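Local coordinates for superantigen-like protein SSL10 (Staphylococcus aureus subsp. aureus, PDB 6LWT) that probably inhibits classical-pathway complement activation by engaging the Fc region of human IgG, and hinders plasma clotting by interacting with prothrombin and a coagulation factor, at residues Y19-G24 and L136-R141; F86-G91 and T132-D137. All blocks are in the same frame, centred on the assembly; numbering follows the deposited sequence.

Contact 1: residues Y19-G24 and L136-R141; sequences YRYYTG and LDYKLR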
ATOM      1  N   TYR A  19     -10.226  -9.153  -4.181  1.00 25.41           N
ATOM      2  CA  TYR A  19     -11.316  -8.229  -3.930  1.00 24.91           C
ATOM      3  C   TYR A  19     -11.526  -8.012  -2.431  1.00 25.64           C
ATOM      4  O   TYR A  19     -11.644  -6.877  -1.949  1.00 25.85           O
ATOM      5  CB  TYR A  19     -12.611  -8.749  -4.590  1.00 26.58           C
ATOM      6  CG  TYR A  19     -13.806  -7.935  -4.196  1.00 26.87           C
ATOM      7  CD1 TYR A  19     -13.932  -6.623  -4.625  1.00 27.83           C
ATOM      8  CD2 TYR A  19     -14.800  -8.465  -3.384  1.00 29.84           C
ATOM      9  CE1 TYR A  19     -15.007  -5.847  -4.242  1.00 29.93           C
ATOM     10  CE2 TYR A  19     -15.892  -7.701  -2.991  1.00 31.45           C
ATOM     11  CZ  TYR A  19     -15.991  -6.389  -3.422  1.00 31.69           C
ATOM     12  OH  TYR A  19     -17.067  -5.609  -3.057  1.00 32.10           O
ATOM     13  N   ARG A  20     -11.573  -9.117  -1.695  1.00 26.29           N
ATOM     14  CA  ARG A  20     -11.778  -9.048  -0.259  1.00 27.75           C
ATOM     15  C   ARG A  20     -10.596  -8.361   0.438  1.00 24.73           C
ATOM     16  O   ARG A  20     -10.816  -7.491   1.269  1.00 24.01           O
ATOM     17  CB  ARG A  20     -12.074 -10.442   0.342  1.00 31.85           C
ATOM     18  CG  ARG A  20     -13.400 -11.086  -0.100  1.00 35.47           C
ATOM     19  CD  ARG A  20     -14.625 -10.157  -0.081  1.00 39.85           C
ATOM     20  NE  ARG A  20     -14.950  -9.596   1.240  1.00 43.53           N
ATOM     21  CZ  ARG A  20     -15.679 -10.198   2.191  1.00 46.85           C
ATOM     22  NH1 ARG A  20     -16.198 -11.415   2.023  1.00 46.97           N
ATOM     23  NH2 ARG A  20     -15.890  -9.570   3.343  1.00 50.59           N
ATOM     24  N   TYR A  21      -9.365  -8.720   0.069  1.00 23.96           N
ATOM     25  CA  TYR A  21      -8.194  -8.137   0.731  1.00 22.62           C
ATOM     26  C   TYR A  21      -8.122  -6.631   0.557  1.00 22.14           C
ATOM     27  O   TYR A  21      -7.931  -5.890   1.522  1.00 21.70           O
ATOM     28  CB  TYR A  21      -6.905  -8.779   0.235  1.00 22.22           C
ATOM     29  CG  TYR A  21      -5.679  -8.235   0.929  1.00 21.87           C
ATOM     30  CD1 TYR A  21      -5.336  -8.655   2.218  1.00 22.10           C
ATOM     31  CD2 TYR A  21      -4.879  -7.262   0.319  1.00 21.31           C
ATOM     32  CE1 TYR A  21      -4.214  -8.138   2.866  1.00 22.54           C
ATOM     33  CE2 TYR A  21      -3.765  -6.738   0.963  1.00 20.37           C
ATOM     34  CZ  TYR A  21      -3.415  -7.198   2.218  1.00 22.08           C
ATOM     35  OH  TYR A  21      -2.299  -6.680   2.848  1.00 20.01           O
ATOM     36  N   TYR A  22      -8.308  -6.188  -0.686  1.00 22.59           N
ATOM     37  CA  TYR A  22      -8.160  -4.785  -1.053  1.00 21.25           C
ATOM     38  C   TYR A  22      -9.402  -3.926  -0.811  1.00 23.53           C
ATOM     39  O   TYR A  22      -9.376  -2.732  -1.093  1.00 23.84           O
ATOM     40  CB  TYR A  22      -7.639  -4.681  -2.505  1.00 21.62           C
ATOM     41  CG  TYR A  22      -6.161  -4.990  -2.623  1.00 19.86           C
ATOM     42  CD1 TYR A  22      -5.218  -4.090  -2.118  1.00 19.55           C
ATOM     43  CD2 TYR A  22      -5.694  -6.171  -3.225  1.00 18.69           C
ATOM     44  CE1 TYR A  22      -3.868  -4.353  -2.193  1.00 18.48           C
ATOM     45  CE2 TYR A  22      -4.332  -6.455  -3.301  1.00 18.43           C
ATOM     46  CZ  TYR A  22      -3.421  -5.528  -2.787  1.00 19.04           C
ATOM     47  OH  TYR A  22      -2.074  -5.751  -2.875  1.00 17.37           O
ATOM     48  N   THR A  23     -10.471  -4.508  -0.251  1.00 24.76           N
ATOM     49  CA  THR A  23     -11.596  -3.730   0.302  1.00 26.99           C
ATOM     50  C   THR A  23     -11.792  -4.028   1.805  1.00 29.78           C
ATOM     51  O   THR A  23     -12.876  -3.811   2.341  1.00 31.37           O
ATOM     52  CB  THR A  23     -12.910  -4.034  -0.448  1.00 26.28           C
ATOM     53  OG1 THR A  23     -13.175  -5.441  -0.406  1.00 26.50           O
ATOM     54  CG2 THR A  23     -12.798  -3.610  -1.900  1.00 26.63           C
ATOM     55  N   GLY A  24     -10.743  -4.511   2.477  1.00 31.22           N
ATOM     56  CA  GLY A  24     -10.825  -4.931   3.892  1.00 31.41           C
ATOM     57  C   GLY A  24     -10.637  -3.785   4.872  1.00 31.20           C
ATOM     58  O   GLY A  24     -10.764  -2.606   4.512  1.00 29.64           O
ATOM     59  N   LEU A 136       0.518   2.961  -1.007  1.00 17.11           N
ATOM     60  CA  LEU A 136       0.281   3.380  -2.382  1.00 18.53           C
ATOM     61  C   LEU A 136      -0.369   2.250  -3.180  1.00 18.33           C
ATOM     62  O   LEU A 136      -1.384   2.454  -3.839  1.00 17.21           O
ATOM     63  CB  LEU A 136       1.573   3.861  -3.039  1.00 20.71           C
ATOM     64  CG  LEU A 136       1.413   4.552  -4.402  1.00 22.20           C
ATOM     65  CD1 LEU A 136       0.326   5.619  -4.408  1.00 23.62           C
ATOM     66  CD2 LEU A 136       2.751   5.137  -4.801  1.00 24.61           C
ATOM     67  N   ASP A 137       0.177   1.047  -3.045  1.00 17.48           N
ATOM     68  CA  ASP A 137      -0.408  -0.142  -3.663  1.00 17.83           C
ATOM     69  C   ASP A 137      -1.871  -0.309  -3.265  1.00 16.59           C
ATOM     70  O   ASP A 137      -2.752  -0.405  -4.130  1.00 15.26           O
ATOM     71  CB  ASP A 137       0.391  -1.386  -3.276  1.00 17.07           C
ATOM     72  CG  ASP A 137      -0.268  -2.679  -3.711  1.00 18.64           C
ATOM     73  OD1 ASP A 137      -0.308  -2.970  -4.934  1.00 21.12           O
ATOM     74  OD2 ASP A 137      -0.741  -3.430  -2.820  1.00 17.89           O
ATOM     75  N   TYR A 138      -2.116  -0.328  -1.966  1.00 17.19           N
ATOM     76  CA  TYR A 138      -3.466  -0.537  -1.450  1.00 18.18           C
ATOM     77  C   TYR A 138      -4.458   0.513  -1.937  1.00 18.07           C
ATOM     78  O   TYR A 138      -5.534   0.171  -2.432  1.00 17.65           O
ATOM     79  CB  TYR A 138      -3.480  -0.576   0.074  1.00 19.30           C
ATOM     80  CG  TYR A 138      -4.795  -1.087   0.620  1.00 22.14           C
ATOM     81  CD1 TYR A 138      -5.902  -0.241   0.756  1.00 23.12           C
ATOM     82  CD2 TYR A 138      -4.939  -2.420   0.984  1.00 23.98           C
ATOM     83  CE1 TYR A 138      -7.106  -0.720   1.239  1.00 26.64           C
ATOM     84  CE2 TYR A 138      -6.143  -2.907   1.467  1.00 24.27           C
ATOM     85  CZ  TYR A 138      -7.208  -2.061   1.600  1.00 25.65           C
ATOM     86  OH  TYR A 138      -8.392  -2.561   2.085  1.00 28.29           O
ATOM     87  N   LYS A 139      -4.106   1.780  -1.775  1.00 17.48           N
ATOM     88  CA  LYS A 139      -5.025   2.842  -2.129  1.00 19.47           C
ATOM     89  C   LYS A 139      -5.249   2.931  -3.642  1.00 19.32           C
ATOM     90  O   LYS A 139      -6.357   3.241  -4.067  1.00 17.02           O
ATOM     91  CB  LYS A 139      -4.560   4.177  -1.591  1.00 21.25           C
ATOM     92  CG  LYS A 139      -4.739   4.279  -0.094  1.00 22.51           C
ATOM     93  CD  LYS A 139      -4.321   5.644   0.394  1.00 25.18           C
ATOM     94  CE  LYS A 139      -4.787   5.843   1.821  1.00 27.94           C
ATOM     95  NZ  LYS A 139      -4.444   7.208   2.278  1.00 30.17           N
ATOM     96  N   LEU A 140      -4.205   2.674  -4.433  1.00 18.68           N
ATOM     97  CA  LEU A 140      -4.375   2.603  -5.886  1.00 18.79           C
ATOM     98  C   LEU A 140      -5.341   1.465  -6.270  1.00 19.36           C
ATOM     99  O   LEU A 140      -6.237   1.668  -7.103  1.00 17.90           O
ATOM    100  CB  LEU A 140      -3.036   2.457  -6.606  1.00 18.86           C
ATOM    101  CG  LEU A 140      -2.216   3.750  -6.719  1.00 19.06           C
ATOM    102  CD1 LEU A 140      -0.790   3.466  -7.177  1.00 19.43           C
ATOM    103  CD2 LEU A 140      -2.917   4.726  -7.663  1.00 19.98           C
ATOM    104  N   ARG A 141      -5.201   0.293  -5.652  1.00 17.86           N
ATOM    105  CA  ARG A 141      -6.112  -0.797  -5.984  1.00 18.32           C
ATOM    106  C   ARG A 141      -7.537  -0.519  -5.560  1.00 19.25           C
ATOM    107  O   ARG A 141      -8.467  -0.787  -6.330  1.00 19.14           O
ATOM    108  CB  ARG A 141      -5.636  -2.143  -5.453  1.00 18.42           C
ATOM    109  CG  ARG A 141      -4.302  -2.524  -6.057  1.00 18.25           C
ATOM    110  CD  ARG A 141      -4.020  -4.001  -5.909  1.00 18.36           C
ATOM    111  NE  ARG A 141      -2.572  -4.295  -5.877  1.00 18.24           N
ATOM    112  CZ  ARG A 141      -2.030  -5.473  -6.182  1.00 18.23           C
ATOM    113  NH1 ARG A 141      -0.720  -5.626  -6.058  1.00 18.44           N
ATOM    114  NH2 ARG A 141      -2.780  -6.507  -6.583  1.00 18.36           N
TER

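Contact 2: residues F86-G91 and T132-D137; sequences FYTVGG and TLKELD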
ATOM      1  N   PHE A  86      -4.652  -7.705  16.263  1.00 23.32           N
ATOM      2  CA  PHE A  86      -4.876  -7.424  14.844  1.00 22.45           C
ATOM      3  C   PHE A  86      -3.501  -7.305  14.188  1.00 21.90           C
ATOM      4  O   PHE A  86      -2.690  -6.510  14.640  1.00 22.50           O
ATOM      5  CB  PHE A  86      -5.671  -6.134  14.697  1.00 24.33           C
ATOM      6  CG  PHE A  86      -7.102  -6.251  15.149  1.00 27.13           C
ATOM      7  CD1 PHE A  86      -7.431  -6.214  16.500  1.00 29.62           C
ATOM      8  CD2 PHE A  86      -8.121  -6.424  14.222  1.00 30.81           C
ATOM      9  CE1 PHE A  86      -8.750  -6.320  16.917  1.00 31.16           C
ATOM     10  CE2 PHE A  86      -9.446  -6.535  14.630  1.00 31.70           C
ATOM     11  CZ  PHE A  86      -9.754  -6.487  15.983  1.00 32.48           C
ATOM     12  N   TYR A  87      -3.251  -8.095  13.141  1.00 21.12           N
ATOM     13  CA  TYR A  87      -1.922  -8.193  12.536  1.00 22.75           C
ATOM     14  C   TYR A  87      -1.864  -7.433  11.222  1.00 21.02           C
ATOM     15  O   TYR A  87      -2.775  -7.542  10.391  1.00 20.71           O
ATOM     16  CB  TYR A  87      -1.514  -9.647  12.284  1.00 22.62           C
ATOM     17  CG  TYR A  87      -1.383 -10.439  13.548  1.00 26.04           C
ATOM     18  CD1 TYR A  87      -2.517 -10.947  14.192  1.00 27.22           C
ATOM     19  CD2 TYR A  87      -0.144 -10.658  14.133  1.00 26.96           C
ATOM     20  CE1 TYR A  87      -2.410 -11.654  15.373  1.00 26.99           C
ATOM     21  CE2 TYR A  87      -0.029 -11.378  15.314  1.00 28.01           C
ATOM     22  CZ  TYR A  87      -1.159 -11.869  15.934  1.00 28.52           C
ATOM     23  OH  TYR A  87      -1.031 -12.578  17.124  1.00 29.27           O
ATOM     24  N   THR A  88      -0.760  -6.723  11.027  1.00 19.84           N
ATOM     25  CA  THR A  88      -0.519  -5.972   9.787  1.00 20.04           C
ATOM     26  C   THR A  88       0.962  -6.155   9.421  1.00 20.39           C
ATOM     27  O   THR A  88       1.775  -6.578  10.261  1.00 18.29           O
ATOM     28  CB  THR A  88      -0.940  -4.491   9.951  1.00 20.24           C
ATOM     29  OG1 THR A  88      -0.816  -3.768   8.709  1.00 20.22           O
ATOM     30  CG2 THR A  88      -0.143  -3.804  11.046  1.00 20.42           C
ATOM     31  N   VAL A  89       1.313  -5.849   8.171  1.00 20.05           N
ATOM     32  CA  VAL A  89       2.686  -6.041   7.689  1.00 18.94           C
ATOM     33  C   VAL A  89       3.211  -4.717   7.129  1.00 19.35           C
ATOM     34  O   VAL A  89       2.577  -4.115   6.278  1.00 16.81           O
ATOM     35  CB  VAL A  89       2.758  -7.128   6.605  1.00 19.38           C
ATOM     36  CG1 VAL A  89       4.187  -7.300   6.088  1.00 20.11           C
ATOM     37  CG2 VAL A  89       2.220  -8.480   7.104  1.00 21.09           C
ATOM     38  N   GLY A  90       4.386  -4.302   7.588  1.00 18.41           N
ATOM     39  CA  GLY A  90       5.054  -3.087   7.086  1.00 18.88           C
ATOM     40  C   GLY A  90       4.258  -1.833   7.336  1.00 18.18           C
ATOM     41  O   GLY A  90       3.567  -1.708   8.335  1.00 18.48           O
ATOM     42  N   GLY A  91       4.324  -0.904   6.391  1.00 18.28           N
ATOM     43  CA  GLY A  91       3.480   0.278   6.454  1.00 18.33           C
ATOM     44  C   GLY A  91       3.902   1.316   7.474  1.00 18.36           C
ATOM     45  O   GLY A  91       3.103   2.157   7.800  1.00 19.19           O
ATOM     46  N   THR A 132       4.572   4.613   2.080  1.00 18.04           N
ATOM     47  CA  THR A 132       5.055   3.274   1.789  1.00 17.55           C
ATOM     48  C   THR A 132       4.491   2.775   0.467  1.00 17.10           C
ATOM     49  O   THR A 132       3.368   3.133   0.059  1.00 16.61           O
ATOM     50  CB  THR A 132       4.732   2.252   2.908  1.00 18.25           C
ATOM     51  OG1 THR A 132       3.313   2.207   3.152  1.00 17.63           O
ATOM     52  CG2 THR A 132       5.483   2.645   4.189  1.00 18.16           C
ATOM     53  N   LEU A 133       5.253   1.913  -0.188  1.00 17.02           N
ATOM     54  CA  LEU A 133       4.711   1.156  -1.321  1.00 17.06           C
ATOM     55  C   LEU A 133       3.459   0.384  -0.941  1.00 16.26           C
ATOM     56  O   LEU A 133       2.541   0.277  -1.750  1.00 16.15           O
ATOM     57  CB  LEU A 133       5.770   0.250  -1.954  1.00 17.42           C
ATOM     58  CG  LEU A 133       5.302  -0.554  -3.181  1.00 17.51           C
ATOM     59  CD1 LEU A 133       4.926   0.331  -4.364  1.00 17.82           C
ATOM     60  CD2 LEU A 133       6.368  -1.539  -3.607  1.00 17.86           C
ATOM     61  N   LYS A 134       3.395  -0.119   0.295  1.00 16.85           N
ATOM     62  CA  LYS A 134       2.194  -0.761   0.812  1.00 16.93           C
ATOM     63  C   LYS A 134       0.935   0.110   0.700  1.00 17.46           C
ATOM     64  O   LYS A 134      -0.103  -0.337   0.197  1.00 16.34           O
ATOM     65  CB  LYS A 134       2.414  -1.112   2.284  1.00 17.29           C
ATOM     66  CG  LYS A 134       1.222  -1.760   2.934  1.00 18.20           C
ATOM     67  CD  LYS A 134       1.346  -1.734   4.452  1.00 17.86           C
ATOM     68  CE  LYS A 134       0.248  -2.547   5.084  1.00 18.56           C
ATOM     69  NZ  LYS A 134       0.304  -3.974   4.697  1.00 19.36           N
ATOM     70  N   GLU A 135       1.030   1.341   1.204  1.00 16.86           N
ATOM     71  CA  GLU A 135      -0.120   2.251   1.224  1.00 17.31           C
ATOM     72  C   GLU A 135      -0.493   2.694  -0.186  1.00 17.44           C
ATOM     73  O   GLU A 135      -1.678   2.779  -0.524  1.00 16.57           O
ATOM     74  CB  GLU A 135       0.184   3.480   2.096  1.00 18.92           C
ATOM     75  CG  GLU A 135      -1.001   4.421   2.221  1.00 19.90           C
ATOM     76  CD  GLU A 135      -0.777   5.612   3.144  1.00 23.49           C
ATOM     77  OE1 GLU A 135       0.128   5.587   4.004  1.00 22.17           O
ATOM     78  OE2 GLU A 135      -1.549   6.583   3.016  1.00 25.75           O
ATOM     79  N   LEU A 136       0.518   2.961  -1.007  1.00 17.11           N
ATOM     80  CA  LEU A 136       0.281   3.380  -2.382  1.00 18.53           C
ATOM     81  C   LEU A 136      -0.369   2.250  -3.180  1.00 18.33           C
ATOM     82  O   LEU A 136      -1.384   2.454  -3.839  1.00 17.21           O
ATOM     83  CB  LEU A 136       1.573   3.861  -3.039  1.00 20.71           C
ATOM     84  CG  LEU A 136       1.413   4.552  -4.402  1.00 22.20           C
ATOM     85  CD1 LEU A 136       0.326   5.619  -4.408  1.00 23.62           C
ATOM     86  CD2 LEU A 136       2.751   5.137  -4.801  1.00 24.61           C
ATOM     87  N   ASP A 137       0.177   1.047  -3.045  1.00 17.48           N
ATOM     88  CA  ASP A 137      -0.408  -0.142  -3.663  1.00 17.83           C
ATOM     89  C   ASP A 137      -1.871  -0.309  -3.265  1.00 16.59           C
ATOM     90  O   ASP A 137      -2.752  -0.405  -4.130  1.00 15.26           O
ATOM     91  CB  ASP A 137       0.391  -1.386  -3.276  1.00 17.07           C
ATOM     92  CG  ASP A 137      -0.268  -2.679  -3.711  1.00 18.64           C
ATOM     93  OD1 ASP A 137      -0.308  -2.970  -4.934  1.00 21.12           O
ATOM     94  OD2 ASP A 137      -0.741  -3.430  -2.820  1.00 17.89           O
TER
HETATM   95  O   HOH W   1      -0.990  -5.786   6.429  1.00 19.86           O

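Contact 1: residues Y19-G24 and L136-R141
The hydroxyl of Y22 meets the carboxylate of D137: Y22 OH donates to D137 OD2 over 2.7 Å, reaching that oxygen's syn lone pair. The other oxygen of the same carboxylate is gripped side-on by R141 in a salt bridge, with R141 NE 2.8 Å and R141 NH1 2.9 Å from D137 OD1, which lies close to the guanidinium plane. Each oxygen thus has its own partner, which fixes the rotation of the carboxylate. R141 has a second role. Its guanidinium lies nearly parallel to the Y22 ring, 11° between planes, with Y22 OH over one face, while R141 CD makes a CH-pi contact 3.5 Å from the centroid of the Y22 ring. Y21 CD2 covers the opposite face, so Y22 is sandwiched. Next to D137 on the helix, Y138 slides past Y22 in the opposite direction, the ring planes 45° apart and Y22 CD1 3.5 Å from Y138 CD2. With CG anti to the backbone N (chi1 -168°), Y138 carries its hydroxyl to the backbone of Y21, where Y138 OH gives Y21 O a weak bond of 3.4 Å. Outside the pair, L178 N also bonds Y22 OH, and Y151 OH and S176 O hold R141 NH2. This is helix-on-helix packing of the superantigen fold, in which the N-terminal helix lies against the long helix of the beta-grasp domain.

Contact 2: residues F86-G91 and T132-D137
Where G91 passes T132, the two backbones come within 5.8 Å between CA atoms, as strand 85-93 breaks into a turn with positive phi at both G90 and G91 and the helix 133-148 begins. From the first turn of the helix K134 reaches across to the strand. Its chain leaves with CG anti to the backbone N and runs extended until a bend at chi4 of 62° swings the ammonium round to the strand backbone. There K134 NZ donates to V89 O over 2.8 Å, in the carbonyl plane, at a C=O...N angle of 148°. A water provides a second link: it accepts from K134 NZ at 2.8 Å and from V89 N at 2.9 Å, so the lysine engages both the carbonyl and, through the water, the amide of one residue. The methylenes pack as well. K134 CD lies 3.6 Å from G91 CA, close against a backbone without a side chain, and K134 CE stands 4.0 Å from T88 OG1, whose own bond goes to V76 N. T132 approaches the same glycine with both branches, CG2 and OG1 each 3.8 Å from G91 CA. Its hydroxyl also serves as N-cap, T132 OG1 accepting from E135 N over 3.1 Å. Around it, V76 of strand 71-76 touches K134 and F75 touches T88, while V53 of strand 49-54 also packs on T88. The start of the beta-grasp helix is thereby joined to strand 85-93 of the OB-fold sheet, which pairs with strands 49-54 and 71-76, with M183 and F180 packing on K134 and V89.

Contacts 1 and 2 lie about 10 Å apart, centre to centre, and both end on helix 133-148, sharing L136 and D137. Contact 2 uses its first turn and contact 1 the turns that follow. Along the chain the partners come in the order helix 14-22, strand 85-93, then the shared helix, so two parts of the N-terminal half, far apart in sequence, converge on one element of the beta-grasp half. Y21 OH, hydrogen-bonded to E78 OE2, comes within 4.2 Å of K134 NZ, an approach of packing alone. Together they illustrate how a two-domain superantigen-like protein joins its halves: one long helix meets both the N-terminal helix and the OB sheet.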